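Local coordinates for protein mycobacterium tuberculosis paralogous family 11 (Mycobacterium smegmatis, PDB 4Y9I) that probably uses the reduced deazaflavin coenzyme F420 to convert quinones to quinols, at residues Ser50-Val55 / Pro109-Glu114; Thr13-Lys18 / Lys56-Val61; Arg7-Phe12 / Pro26-Glu31; Val39-Gly44 / Ala98-Lys103. All coordinates share one frame; numbering follows the deposited sequence.

Contact 1 of 4, residues Ser50-Val55 / Pro109-Glu114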
loop_
_atom_site.group_PDB
_atom_site.type_symbol
_atom_site.label_atom_id
_atom_site.label_comp_id
_atom_site.label_asym_id
_atom_site.label_seq_id
_atom_site.Cartn_x
_atom_site.Cartn_y
_atom_site.Cartn_z
ATOM N N SER A 50 -11.174 -0.128 -0.655
ATOM C CA SER A 50 -11.875 -1.358 -0.253
ATOM C C SER A 50 -10.858 -2.415 0.252
ATOM O O SER A 50 -11.127 -3.244 1.117
ATOM C CB SER A 50 -12.729 -1.839 -1.412
ATOM O OG SER A 50 -11.870 -2.312 -2.439
ATOM N N TRP A 51 -9.624 -2.312 -0.169
ATOM C CA TRP A 51 -8.610 -3.218 0.286
ATOM C C TRP A 51 -8.107 -2.992 1.713
ATOM O O TRP A 51 -7.408 -3.846 2.240
ATOM C CB TRP A 51 -7.455 -3.248 -0.721
ATOM C CG TRP A 51 -6.783 -1.922 -0.970
ATOM C CD1 TRP A 51 -6.964 -1.092 -2.046
ATOM C CD2 TRP A 51 -5.751 -1.292 -0.155
ATOM N NE1 TRP A 51 -6.132 0.001 -1.948
ATOM C CE2 TRP A 51 -5.385 -0.085 -0.797
ATOM C CE3 TRP A 51 -5.096 -1.645 1.036
ATOM C CZ2 TRP A 51 -4.394 0.780 -0.263
ATOM C CZ3 TRP A 51 -4.175 -0.800 1.555
ATOM C CH2 TRP A 51 -3.800 0.370 0.894
ATOM N N TYR A 52 -8.400 -1.855 2.308
ATOM C CA TYR A 52 -7.881 -1.534 3.630
ATOM C C TYR A 52 -8.311 -2.615 4.641
ATOM O O TYR A 52 -7.473 -3.145 5.363
ATOM C CB TYR A 52 -8.428 -0.188 4.076
ATOM C CG TYR A 52 -8.216 0.152 5.486
ATOM C CD1 TYR A 52 -7.003 0.586 5.930
ATOM C CD2 TYR A 52 -9.257 0.052 6.412
ATOM C CE1 TYR A 52 -6.819 0.972 7.232
ATOM C CE2 TYR A 52 -9.074 0.416 7.720
ATOM C CZ TYR A 52 -7.857 0.857 8.117
ATOM O OH TYR A 52 -7.599 1.234 9.451
ATOM N N PHE A 53 -9.603 -2.899 4.699
ATOM C CA PHE A 53 -10.058 -3.922 5.634
ATOM C C PHE A 53 -9.541 -5.330 5.288
ATOM O O PHE A 53 -9.240 -6.097 6.204
ATOM C CB PHE A 53 -11.596 -3.845 5.831
ATOM C CG PHE A 53 -12.025 -2.654 6.713
ATOM C CD1 PHE A 53 -11.488 -2.489 7.979
ATOM C CD2 PHE A 53 -12.929 -1.735 6.249
ATOM C CE1 PHE A 53 -11.868 -1.437 8.797
ATOM C CE2 PHE A 53 -13.342 -0.679 7.047
ATOM C CZ PHE A 53 -12.817 -0.518 8.305
ATOM N N ASN A 54 -9.306 -5.581 4.022
ATOM C CA ASN A 54 -8.782 -6.859 3.623
ATOM C C ASN A 54 -7.336 -7.137 4.118
ATOM O O ASN A 54 -7.064 -8.222 4.562
ATOM C CB ASN A 54 -8.754 -6.999 2.106
ATOM C CG ASN A 54 -10.091 -6.963 1.433
ATOM O OD1 ASN A 54 -11.086 -7.264 1.999
ATOM N ND2 ASN A 54 -10.076 -6.609 0.126
ATOM N N VAL A 55 -6.456 -6.155 4.026
ATOM C CA VAL A 55 -5.095 -6.371 4.479
ATOM C C VAL A 55 -5.044 -6.402 6.003
ATOM O O VAL A 55 -4.089 -6.922 6.549
ATOM C CB VAL A 55 -4.056 -5.352 3.888
ATOM C CG1 VAL A 55 -3.943 -5.563 2.400
ATOM C CG2 VAL A 55 -4.424 -3.897 4.184
ATOM N N PRO A 109 -4.055 5.880 6.533
ATOM C CA PRO A 109 -3.246 4.720 6.974
ATOM C C PRO A 109 -2.153 4.422 5.967
ATOM O O PRO A 109 -2.392 4.535 4.746
ATOM C CB PRO A 109 -4.254 3.577 7.033
ATOM C CG PRO A 109 -5.602 4.268 7.175
ATOM C CD PRO A 109 -5.474 5.560 6.391
ATOM N N VAL A 110 -1.004 3.959 6.468
ATOM C CA VAL A 110 0.113 3.486 5.628
ATOM C C VAL A 110 0.496 2.187 6.205
ATOM O O VAL A 110 0.829 2.106 7.418
ATOM C CB VAL A 110 1.305 4.455 5.624
ATOM C CG1 VAL A 110 2.377 4.012 4.697
ATOM C CG2 VAL A 110 0.757 5.858 5.291
ATOM N N PHE A 111 0.569 1.174 5.331
ATOM C CA PHE A 111 1.084 -0.132 5.699
ATOM C C PHE A 111 2.508 -0.310 5.172
ATOM O O PHE A 111 2.793 -0.017 3.999
ATOM C CB PHE A 111 0.215 -1.251 5.087
ATOM C CG PHE A 111 -1.200 -1.287 5.566
ATOM C CD1 PHE A 111 -2.134 -0.401 5.061
ATOM C CD2 PHE A 111 -1.606 -2.175 6.575
ATOM C CE1 PHE A 111 -3.434 -0.399 5.534
ATOM C CE2 PHE A 111 -2.921 -2.140 7.065
ATOM C CZ PHE A 111 -3.848 -1.283 6.528
ATOM N N ILE A 112 3.401 -0.858 5.963
ATOM C CA ILE A 112 4.705 -1.385 5.505
ATOM C C ILE A 112 4.492 -2.862 5.079
ATOM O O ILE A 112 3.725 -3.573 5.731
ATOM C CB ILE A 112 5.823 -1.246 6.568
ATOM C CG1 ILE A 112 7.178 -1.468 5.931
ATOM C CG2 ILE A 112 5.557 -2.188 7.709
ATOM C CD1 ILE A 112 8.292 -1.080 6.864
ATOM N N VAL A 113 5.133 -3.227 3.992
ATOM C CA VAL A 113 5.096 -4.602 3.548
ATOM C C VAL A 113 6.514 -5.149 3.586
ATOM O O VAL A 113 7.339 -4.672 2.935
ATOM C CB VAL A 113 4.441 -4.713 2.165
ATOM C CG1 VAL A 113 4.413 -6.150 1.731
ATOM C CG2 VAL A 113 3.039 -4.149 2.180
ATOM N N GLU A 114 6.690 -6.173 4.395
ATOM C CA GLU A 114 7.953 -6.626 4.838
ATOM C C GLU A 114 7.921 -8.170 4.966
ATOM O O GLU A 114 9.013 -8.664 4.998
ATOM C CB GLU A 114 8.368 -5.938 6.185
ATOM C CG GLU A 114 7.515 -6.268 7.406
ATOM C CD GLU A 114 7.663 -5.321 8.603
ATOM O OE1 GLU A 114 8.494 -4.491 8.626
ATOM O OE2 GLU A 114 6.928 -5.474 9.529
#
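Phe111, on strand 110-113, runs its ring into a pocket formed by Trp51, Tyr52 and Val55 of helix 51-57. This helix packs against the antiparallel barrel of the split-barrel fold used by F420-dependent and FMN-binding reductases. The segment axes pass 11.0 Å apart, so side chains alone bridge the gap, and no hydrogen bond crosses it.

The Phe111 side chain shows how one residue can carry such a joint. Its CB bond leads toward the helix, and with CG beside the backbone N (chi1 -63°) the ring reaches across the space between the two elements. Along one side, Phe111 CD1 lies 4.1 Å from Trp51 CZ3. Next along that side, Phe111 CE1 meets Tyr52 CD1, which approaches the phenylalanine ring at its edge, near its plane. Val55 CG2 lies over one face, closest to Phe111 CZ and CE2, and 3.7 Å from the ring centroid in a CH-pi contact; this holds for the valine conformer described, one of two modelled. At the tip, Phe111 CZ touches Val55 CG2 and, at 3.7 Å, Tyr52 CD1.

Beyond this ring, His48 stacks on Tyr52, while Glu77 of strand 68-77 touches both Tyr52 and Phe111. The tyrosine itself reaches the strand because its CG lies opposite the backbone N (chi1 168°), and it crosses Pro109 at about a right angle, where Tyr52 CE1 lies 3.5 Å from Pro109 CG.

Contact 2 of 4, residues Thr13-Lys18 / Lys56-Val61. With PO4 (phosphate ion), chain B.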
loop_
_atom_site.group_PDB
_atom_site.type_symbol
_atom_site.label_atom_id
_atom_site.label_comp_id
_atom_site.label_asym_id
_atom_site.label_seq_id
_atom_site.Cartn_x
_atom_site.Cartn_y
_atom_site.Cartn_z
ATOM N N THR A 13 -0.721 -8.071 -4.039
ATOM C CA THR A 13 -1.740 -9.110 -4.164
ATOM C C THR A 13 -2.210 -9.513 -2.791
ATOM O O THR A 13 -1.382 -9.856 -1.992
ATOM C CB THR A 13 -1.255 -10.341 -4.927
ATOM O OG1 THR A 13 -0.787 -9.914 -6.227
ATOM C CG2 THR A 13 -2.381 -11.326 -5.117
ATOM N N THR A 14 -3.501 -9.402 -2.588
ATOM C CA THR A 14 -4.170 -9.693 -1.349
ATOM C C THR A 14 -4.956 -10.981 -1.477
ATOM O O THR A 14 -5.272 -11.444 -2.597
ATOM C CB THR A 14 -5.072 -8.520 -0.882
ATOM O OG1 THR A 14 -6.247 -8.476 -1.728
ATOM C CG2 THR A 14 -4.337 -7.164 -0.840
ATOM N N THR A 15 -5.267 -11.625 -0.356
ATOM C CA THR A 15 -6.018 -12.876 -0.323
ATOM C C THR A 15 -7.153 -12.766 0.642
ATOM O O THR A 15 -6.960 -12.413 1.785
ATOM C CB THR A 15 -5.097 -14.041 0.072
ATOM O OG1 THR A 15 -4.036 -14.110 -0.879
ATOM C CG2 THR A 15 -5.917 -15.314 0.109
ATOM N N GLY A 16 -8.351 -13.112 0.178
ATOM C CA GLY A 16 -9.525 -12.989 1.039
ATOM C C GLY A 16 -9.443 -13.917 2.245
ATOM O O GLY A 16 -9.111 -15.071 2.149
ATOM N N ALA A 17 -9.695 -13.315 3.406
ATOM C CA ALA A 17 -9.588 -14.035 4.663
ATOM C C ALA A 17 -10.660 -15.125 4.784
ATOM O O ALA A 17 -10.465 -16.096 5.511
ATOM C CB ALA A 17 -9.706 -13.074 5.840
ATOM N N LYS A 18 -11.785 -14.918 4.123
ATOM C CA LYS A 18 -12.915 -15.885 4.199
ATOM C C LYS A 18 -12.946 -16.834 2.997
ATOM O O LYS A 18 -13.220 -18.054 3.132
ATOM C CB LYS A 18 -14.241 -15.148 4.302
ATOM C CG LYS A 18 -14.432 -14.455 5.642
ATOM C CD LYS A 18 -15.800 -13.813 5.733
ATOM C CE LYS A 18 -17.029 -14.715 5.559
ATOM N NZ LYS A 18 -18.233 -13.867 5.808
ATOM N N LYS A 56 -6.035 -5.841 6.682
ATOM C CA LYS A 56 -6.040 -5.995 8.126
ATOM C C LYS A 56 -6.580 -7.381 8.533
ATOM O O LYS A 56 -6.005 -8.054 9.390
ATOM C CB LYS A 56 -6.827 -4.850 8.738
ATOM C CG LYS A 56 -6.140 -3.473 8.580
ATOM C CD LYS A 56 -7.041 -2.322 9.047
ATOM C CE LYS A 56 -7.582 -2.586 10.457
ATOM N NZ LYS A 56 -8.611 -1.684 11.047
ATOM N N ALA A 57 -7.587 -7.850 7.806
ATOM C CA ALA A 57 -8.120 -9.225 8.076
ATOM C C ALA A 57 -7.139 -10.301 7.721
ATOM O O ALA A 57 -7.052 -11.340 8.393
ATOM C CB ALA A 57 -9.395 -9.466 7.353
ATOM N N ASN A 58 -6.367 -10.067 6.648
ATOM C CA ASN A 58 -5.336 -10.993 6.232
ATOM C C ASN A 58 -4.064 -10.269 5.807
ATOM O O ASN A 58 -3.951 -9.792 4.682
ATOM C CB ASN A 58 -5.801 -11.900 5.115
ATOM C CG ASN A 58 -4.703 -12.852 4.713
ATOM O OD1 ASN A 58 -3.636 -13.009 5.364
ATOM N ND2 ASN A 58 -4.984 -13.584 3.629
ATOM N N PRO A 59 -3.118 -10.082 6.732
ATOM C CA PRO A 59 -1.934 -9.296 6.385
ATOM C C PRO A 59 -0.948 -9.916 5.372
ATOM O O PRO A 59 0.048 -9.263 5.025
ATOM C CB PRO A 59 -1.211 -9.158 7.739
ATOM C CG PRO A 59 -2.320 -9.325 8.772
ATOM C CD PRO A 59 -3.223 -10.355 8.160
ATOM N N THR A 60 -1.163 -11.149 4.912
ATOM C CA THR A 60 -0.216 -11.810 4.019
ATOM C C THR A 60 -0.470 -11.220 2.603
ATOM O O THR A 60 -1.527 -11.406 2.030
ATOM C CB THR A 60 -0.441 -13.290 3.970
ATOM O OG1 THR A 60 -0.373 -13.800 5.308
ATOM C CG2 THR A 60 0.570 -13.983 3.077
ATOM N N VAL A 61 0.525 -10.534 2.073
ATOM C CA VAL A 61 0.454 -9.707 0.840
ATOM C C VAL A 61 1.707 -9.906 0.044
ATOM O O VAL A 61 2.826 -9.863 0.587
ATOM C CB VAL A 61 0.324 -8.222 1.194
ATOM C CG1 VAL A 61 0.440 -7.343 -0.019
ATOM C CG2 VAL A 61 -1.003 -7.992 1.946
HETATM P P PO4 B . -13.235 -12.430 1.212
HETATM O O1 PO4 B . -13.545 -12.814 -0.249
HETATM O O2 PO4 B . -12.445 -11.069 1.308
HETATM O O3 PO4 B . -14.629 -12.222 1.929
HETATM O O4 PO4 B . -12.515 -13.504 1.923
HETATM O O HOH W 1 -1.875 -12.379 -0.487
HETATM O O HOH W 2 -4.038 -10.298 1.920
#
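Ala57 and Asn58 lie against Ala17 and Thr15 where helix 51-57 gives way, through an Asx turn, to strand 60-65, the neighbour of strand 9-15 in the barrel. On the last helical turn, Ala57 CB lies 3.9 Å from Ala17 CB. Just past Ala17, Lys18 N donates over 2.7 Å to PO4 O4 of a phosphate, probably from the crystallisation liquor, and Ser19 and Arg23 add further bonds to the ion.

Asn58 is the first residue to leave helical geometry, and its amide works in two directions. With CG trans to the backbone N (chi1 -180°), ND2 reaches across to Thr15 O at 2.9 Å. The bond is somewhat bent, 151° at the hydrogen, and the donor stands above the carbonyl plane. OD1 meanwhile accepts Thr60 N at 3.1 Å, the bond that defines the Asx turn. Both ends of the amide are thus engaged, which fixes its rotation.

After Pro59, Thr60 O faces Thr15 N, but the strands are too far apart there to bond directly. A water fills the gap, accepting from Thr15 N and donating to Asn58 O and to Thr60 O. Thr15 OG1 is bound by Lys22. At Val61 the two segments draw together, and the neighbouring Ser62 bonds to the Thr13 backbone; Val61 CA lies 3.4 Å from Thr13 O in a CA-H...O contact.

Contact 3 of 4, residues Arg7-Phe12 / Pro26-Glu31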
loop_
_atom_site.group_PDB
_atom_site.type_symbol
_atom_site.label_atom_id
_atom_site.label_comp_id
_atom_site.label_asym_id
_atom_site.label_seq_id
_atom_site.Cartn_x
_atom_site.Cartn_y
_atom_site.Cartn_z
ATOM N N ARG A 7 7.979 1.017 -12.821
ATOM C CA ARG A 7 7.950 2.286 -12.033
ATOM C C ARG A 7 7.112 3.226 -12.852
ATOM O O ARG A 7 7.269 3.253 -14.063
ATOM C CB ARG A 7 9.324 2.880 -11.831
ATOM C CG ARG A 7 10.190 1.900 -11.111
ATOM C CD ARG A 7 11.466 2.499 -10.580
ATOM N NE ARG A 7 12.285 1.449 -10.012
ATOM C CZ ARG A 7 13.503 1.619 -9.536
ATOM N NH1 ARG A 7 14.064 2.816 -9.571
ATOM N NH2 ARG A 7 14.159 0.556 -9.065
ATOM N N PRO A 8 6.236 4.011 -12.223
ATOM C CA PRO A 8 6.164 4.319 -10.799
ATOM C C PRO A 8 5.206 3.479 -9.959
ATOM O O PRO A 8 4.822 3.925 -8.898
ATOM C CB PRO A 8 5.700 5.791 -10.827
ATOM C CG PRO A 8 4.769 5.857 -11.904
ATOM C CD PRO A 8 5.405 4.984 -12.979
ATOM N N ILE A 9 4.788 2.316 -10.478
ATOM C CA ILE A 9 3.699 1.576 -9.803
ATOM C C ILE A 9 4.212 0.229 -9.395
ATOM O O ILE A 9 5.023 -0.379 -10.102
ATOM C CB ILE A 9 2.484 1.484 -10.775
ATOM C CG1 ILE A 9 1.976 2.923 -11.096
ATOM C CG2 ILE A 9 1.384 0.556 -10.252
ATOM C CD1 ILE A 9 1.019 2.951 -12.281
ATOM N N VAL A 10 3.690 -0.306 -8.304
ATOM C CA VAL A 10 3.885 -1.683 -7.956
ATOM C C VAL A 10 2.528 -2.383 -7.692
ATOM O O VAL A 10 1.489 -1.715 -7.574
ATOM C CB VAL A 10 4.761 -1.848 -6.734
ATOM C CG1 VAL A 10 6.163 -1.327 -7.017
ATOM C CG2 VAL A 10 4.128 -1.244 -5.527
ATOM N N LEU A 11 2.561 -3.714 -7.701
ATOM C CA LEU A 11 1.340 -4.500 -7.471
ATOM C C LEU A 11 1.364 -5.263 -6.164
ATOM O O LEU A 11 2.334 -5.988 -5.875
ATOM C CB LEU A 11 1.193 -5.557 -8.582
ATOM C CG LEU A 11 -0.102 -6.370 -8.506
ATOM C CD1 LEU A 11 -1.275 -5.561 -8.990
ATOM C CD2 LEU A 11 0.054 -7.591 -9.355
ATOM N N PHE A 12 0.308 -5.073 -5.386
ATOM C CA PHE A 12 0.122 -5.825 -4.133
ATOM C C PHE A 12 -0.976 -6.796 -4.323
ATOM O O PHE A 12 -2.082 -6.412 -4.740
ATOM C CB PHE A 12 -0.226 -4.874 -3.027
ATOM C CG PHE A 12 0.907 -3.888 -2.708
ATOM C CD1 PHE A 12 1.934 -4.299 -1.880
ATOM C CD2 PHE A 12 0.943 -2.639 -3.265
ATOM C CE1 PHE A 12 3.002 -3.448 -1.568
ATOM C CE2 PHE A 12 2.013 -1.788 -2.968
ATOM C CZ PHE A 12 3.081 -2.205 -2.148
ATOM N N PRO A 26 -2.922 -2.384 -7.564
ATOM C CA PRO A 26 -1.778 -1.532 -8.007
ATOM C C PRO A 26 -1.790 -0.253 -7.197
ATOM O O PRO A 26 -2.822 0.442 -7.063
ATOM C CB PRO A 26 -2.030 -1.267 -9.481
ATOM C CG PRO A 26 -3.319 -1.987 -9.790
ATOM C CD PRO A 26 -4.033 -2.312 -8.527
ATOM N N LEU A 27 -0.597 0.114 -6.710
ATOM C CA LEU A 27 -0.437 1.322 -5.951
ATOM C C LEU A 27 0.882 2.055 -6.385
ATOM O O LEU A 27 1.828 1.378 -6.819
ATOM C CB LEU A 27 -0.398 1.088 -4.440
ATOM C CG LEU A 27 -1.604 0.404 -3.799
ATOM C CD1 LEU A 27 -1.345 0.154 -2.349
ATOM C CD2 LEU A 27 -2.849 1.253 -3.881
ATOM N N MET A 28 0.969 3.363 -6.055
ATOM C CA MET A 28 2.244 4.033 -6.270
ATOM C C MET A 28 3.394 3.291 -5.523
ATOM O O MET A 28 3.231 2.888 -4.334
ATOM C CB MET A 28 2.205 5.485 -5.792
ATOM C CG MET A 28 1.097 6.298 -6.506
ATOM S SD MET A 28 1.384 6.366 -8.316
ATOM C CE MET A 28 2.950 7.317 -8.448
ATOM N N ARG A 29 4.504 3.171 -6.209
ATOM C CA ARG A 29 5.735 2.602 -5.634
ATOM C C ARG A 29 6.342 3.571 -4.600
ATOM O O ARG A 29 6.726 4.721 -4.928
ATOM C CB ARG A 29 6.753 2.341 -6.713
ATOM C CG ARG A 29 8.029 1.662 -6.238
ATOM C CD ARG A 29 8.911 1.327 -7.422
ATOM N NE ARG A 29 10.118 0.614 -7.051
ATOM C CZ ARG A 29 11.195 1.183 -6.514
ATOM N NH1 ARG A 29 11.237 2.468 -6.290
ATOM N NH2 ARG A 29 12.255 0.455 -6.208
ATOM N N VAL A 30 6.413 3.069 -3.380
ATOM C CA VAL A 30 7.054 3.770 -2.248
ATOM C C VAL A 30 7.941 2.707 -1.607
ATOM O O VAL A 30 7.455 1.764 -0.982
ATOM C CB VAL A 30 6.025 4.284 -1.267
ATOM C CG1 VAL A 30 6.720 5.006 -0.143
ATOM C CG2 VAL A 30 5.016 5.190 -1.990
ATOM N N GLU A 31 9.254 2.798 -1.829
ATOM C CA GLU A 31 10.189 1.707 -1.536
ATOM C C GLU A 31 11.366 2.224 -0.786
ATOM O O GLU A 31 11.821 3.323 -1.041
ATOM C CB GLU A 31 10.604 0.945 -2.823
ATOM C CG GLU A 31 11.501 -0.266 -2.577
ATOM C CD GLU A 31 12.986 0.017 -2.453
ATOM O OE1 GLU A 31 13.445 1.151 -2.718
ATOM O OE2 GLU A 31 13.650 -0.955 -2.079
HETATM O O HOH W 3 6.207 5.845 -7.342
#
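Arg29 N donates to Pro8 O over 2.8 Å, nearly straight at the hydrogen (170°), and a water spans the same Pro8 oxygen and Arg29 O. Further along, Val10 and Leu27 form an antiparallel hydrogen-bonded pair, with Val10 N to Leu27 O and Leu27 N to Val10 O both 2.9 Å.

Outside the backbone, two arginines meet flat. The Arg7 guanidinium lies on that of Arg29 with centres 3.8 Å apart and planes 20° from parallel. Like charges tolerate this closeness probably because anions stand nearby: Asp65 makes a salt bridge to Arg29 NE, and Glu31 OE1 interacts with Arg29 NH2 in a long, purely electrostatic pairing. Glu31 CB rests on the face of the Arg29 group opposite Arg7. The extended Arg29 chain also passes along Val10, whose CG1 lies 3.6 Å from Arg29 CG.

The packing divides between the sheet faces. Pro26 CB meets Ile9 CG2 at 3.9 Å, with Leu11 on the same face as Pro26; on the Val10 and Leu27 face, Phe12 CD2 touches Leu27 CD1 at 3.7 Å. The cis peptide before Pro8 lies just ahead of strand 9-15, which with strand 22-32 makes an antiparallel beta hairpin of the split barrel.

Contact 4 of 4, residues Val39-Gly44 / Ala98-Lys103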
loop_
_atom_site.group_PDB
_atom_site.type_symbol
_atom_site.label_atom_id
_atom_site.label_comp_id
_atom_site.label_asym_id
_atom_site.label_seq_id
_atom_site.Cartn_x
_atom_site.Cartn_y
_atom_site.Cartn_z
ATOM N N VAL A 39 -0.166 2.972 0.642
ATOM C CA VAL A 39 -0.862 4.182 1.171
ATOM C C VAL A 39 -2.350 3.985 0.936
ATOM O O VAL A 39 -2.816 3.872 -0.186
ATOM C CB VAL A 39 -0.352 5.437 0.500
ATOM C CG1 VAL A 39 -1.142 6.659 0.971
ATOM C CG2 VAL A 39 1.148 5.577 0.712
ATOM N N ALA A 40 -3.107 3.861 2.053
ATOM C CA ALA A 40 -4.545 3.573 2.008
ATOM C C ALA A 40 -5.410 4.836 1.810
ATOM O O ALA A 40 -6.247 5.149 2.629
ATOM C CB ALA A 40 -4.976 2.775 3.277
ATOM N N SER A 41 -5.109 5.571 0.733
ATOM C CA SER A 41 -5.949 6.654 0.300
ATOM C C SER A 41 -6.909 6.101 -0.667
ATOM O O SER A 41 -6.881 4.921 -0.968
ATOM C CB SER A 41 -5.143 7.744 -0.290
ATOM O OG SER A 41 -4.291 7.274 -1.297
ATOM N N LYS A 42 -7.792 6.950 -1.136
ATOM C CA LYS A 42 -8.790 6.589 -2.091
ATOM C C LYS A 42 -8.990 7.791 -3.022
ATOM O O LYS A 42 -10.125 8.303 -3.191
ATOM C CB LYS A 42 -10.142 6.242 -1.436
ATOM C CG LYS A 42 -10.957 5.395 -2.358
ATOM C CD LYS A 42 -12.382 5.160 -1.923
ATOM C CE LYS A 42 -13.222 4.893 -3.169
ATOM N NZ LYS A 42 -12.869 3.693 -3.908
ATOM N N GLY A 43 -7.907 8.277 -3.575
ATOM C CA GLY A 43 -7.954 9.272 -4.642
ATOM C C GLY A 43 -8.441 10.606 -4.225
ATOM O O GLY A 43 -8.860 11.405 -5.093
ATOM N N GLY A 44 -8.344 10.906 -2.937
ATOM C CA GLY A 44 -8.761 12.201 -2.391
ATOM C C GLY A 44 -10.166 12.148 -1.750
ATOM O O GLY A 44 -10.563 13.082 -1.047
ATOM N N ALA A 98 -0.158 14.365 -0.211
ATOM C CA ALA A 98 -0.328 15.392 0.825
ATOM C C ALA A 98 -1.628 16.223 0.645
ATOM O O ALA A 98 -2.272 16.613 1.635
ATOM C CB ALA A 98 0.832 16.307 0.803
ATOM N N GLU A 99 -1.986 16.467 -0.593
ATOM C CA GLU A 99 -3.268 17.034 -0.852
ATOM C C GLU A 99 -4.430 16.161 -0.372
ATOM O O GLU A 99 -5.339 16.664 0.163
ATOM C CB GLU A 99 -3.419 17.382 -2.323
ATOM C CG GLU A 99 -2.583 18.558 -2.773
ATOM C CD GLU A 99 -2.805 19.840 -1.961
ATOM O OE1 GLU A 99 -3.947 20.145 -1.554
ATOM O OE2 GLU A 99 -1.809 20.553 -1.753
ATOM N N TYR A 100 -4.362 14.868 -0.615
ATOM C CA TYR A 100 -5.363 13.966 -0.054
ATOM C C TYR A 100 -5.470 14.116 1.467
ATOM O O TYR A 100 -6.588 14.144 2.032
ATOM C CB TYR A 100 -5.050 12.522 -0.365
ATOM C CG TYR A 100 -5.003 12.090 -1.801
ATOM C CD1 TYR A 100 -5.389 12.941 -2.857
ATOM C CD2 TYR A 100 -4.569 10.845 -2.116
ATOM C CE1 TYR A 100 -5.320 12.472 -4.198
ATOM C CE2 TYR A 100 -4.464 10.378 -3.405
ATOM C CZ TYR A 100 -4.846 11.202 -4.466
ATOM O OH TYR A 100 -4.760 10.664 -5.766
ATOM N N GLN A 101 -4.311 14.249 2.130
ATOM C CA GLN A 101 -4.321 14.341 3.553
ATOM C C GLN A 101 -4.980 15.619 4.045
ATOM O O GLN A 101 -5.566 15.610 5.124
ATOM C CB GLN A 101 -2.888 14.226 4.118
ATOM C CG GLN A 101 -2.789 14.200 5.626
ATOM C CD GLN A 101 -3.479 12.986 6.274
ATOM O OE1 GLN A 101 -2.891 11.930 6.402
ATOM N NE2 GLN A 101 -4.735 13.136 6.619
ATOM N N THR A 102 -4.853 16.724 3.310
ATOM C CA THR A 102 -5.486 17.989 3.808
ATOM C C THR A 102 -7.009 17.889 3.865
ATOM O O THR A 102 -7.646 18.719 4.496
ATOM C CB THR A 102 -5.154 19.187 2.902
ATOM O OG1 THR A 102 -5.749 18.948 1.640
ATOM C CG2 THR A 102 -3.709 19.382 2.759
ATOM N N LYS A 103 -7.599 16.903 3.214
ATOM C CA LYS A 103 -9.031 16.704 3.192
ATOM C C LYS A 103 -9.579 15.909 4.381
ATOM O O LYS A 103 -10.781 15.721 4.475
ATOM C CB LYS A 103 -9.415 16.066 1.853
ATOM C CG LYS A 103 -8.830 16.916 0.732
ATOM C CD LYS A 103 -9.715 17.016 -0.473
ATOM C CE LYS A 103 -9.194 16.138 -1.587
ATOM N NZ LYS A 103 -10.136 16.201 -2.744
#
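Tyr100 meets Gly43 and Gly44 from the last turns of helix 96-102, where the shortest polar bond runs within the helix: Thr102 OG1 donates to Glu99 O at 2.8 Å. Here the hydroxyl folds back on its own chain, and no hydrogen bond crosses to residues 39-44. The contact between loop and helix therefore rests on a ring and a backbone that lies against it.

The Tyr100 ring turns one face to the two glycines. Gly44 N stands 3.5 Å above the ring plane, over its centre, while Gly43 C is displaced toward the rim. Gly44 CA makes a CH-pi contact, 3.9 Å from the ring centroid and 29° off the normal. A second torsion near zero (chi2 -7°) helps turn this flat side to the loop.

Both glycines have positive phi, and their main chain lies flat against the tyrosine. On the same side of the ring as the glycines, but out past the CD2 edge, Ser41 CB approaches obliquely to 3.6 Å from Tyr100 CD2, and Tyr97 of the same helix also touches Ser41.

Lys103, just past the helix, bends at chi2 and chi3 so that CE comes 3.4 Å from Gly44 O; its NZ is close to that oxygen without forming a bond. The arrangement is a surface CH-pi contact between the end of helix 96-102 and the loop leading from barrel strand 35-39 toward helix 51-57 of the split barrel.

How the contacts relate
Contact 1 lies nearest the middle of the fold, about 6 Å from the centre of the chain, and touches the other three. It shares helix 51-57 with contact 2, where Phe111 CZ packs 3.8 Å from Lys56 CG. Toward contact 3, Trp51 CZ2 lies 3.7 Å from Leu27 CD1; toward contact 4, Ala40 N and Pro109 O, 2.9 Å apart, probably form a hydrogen bond. Contacts 2 and 3 share strand 9-15 and meet where Val61 CG1 lies 3.9 Å from Phe12 CD1. Contacts 2 and 4 flank the chain's centre, their own centres about 23 Å apart. The phosphate sits at contact 2; none of the four contacts includes a coenzyme, so they do not locate the active site.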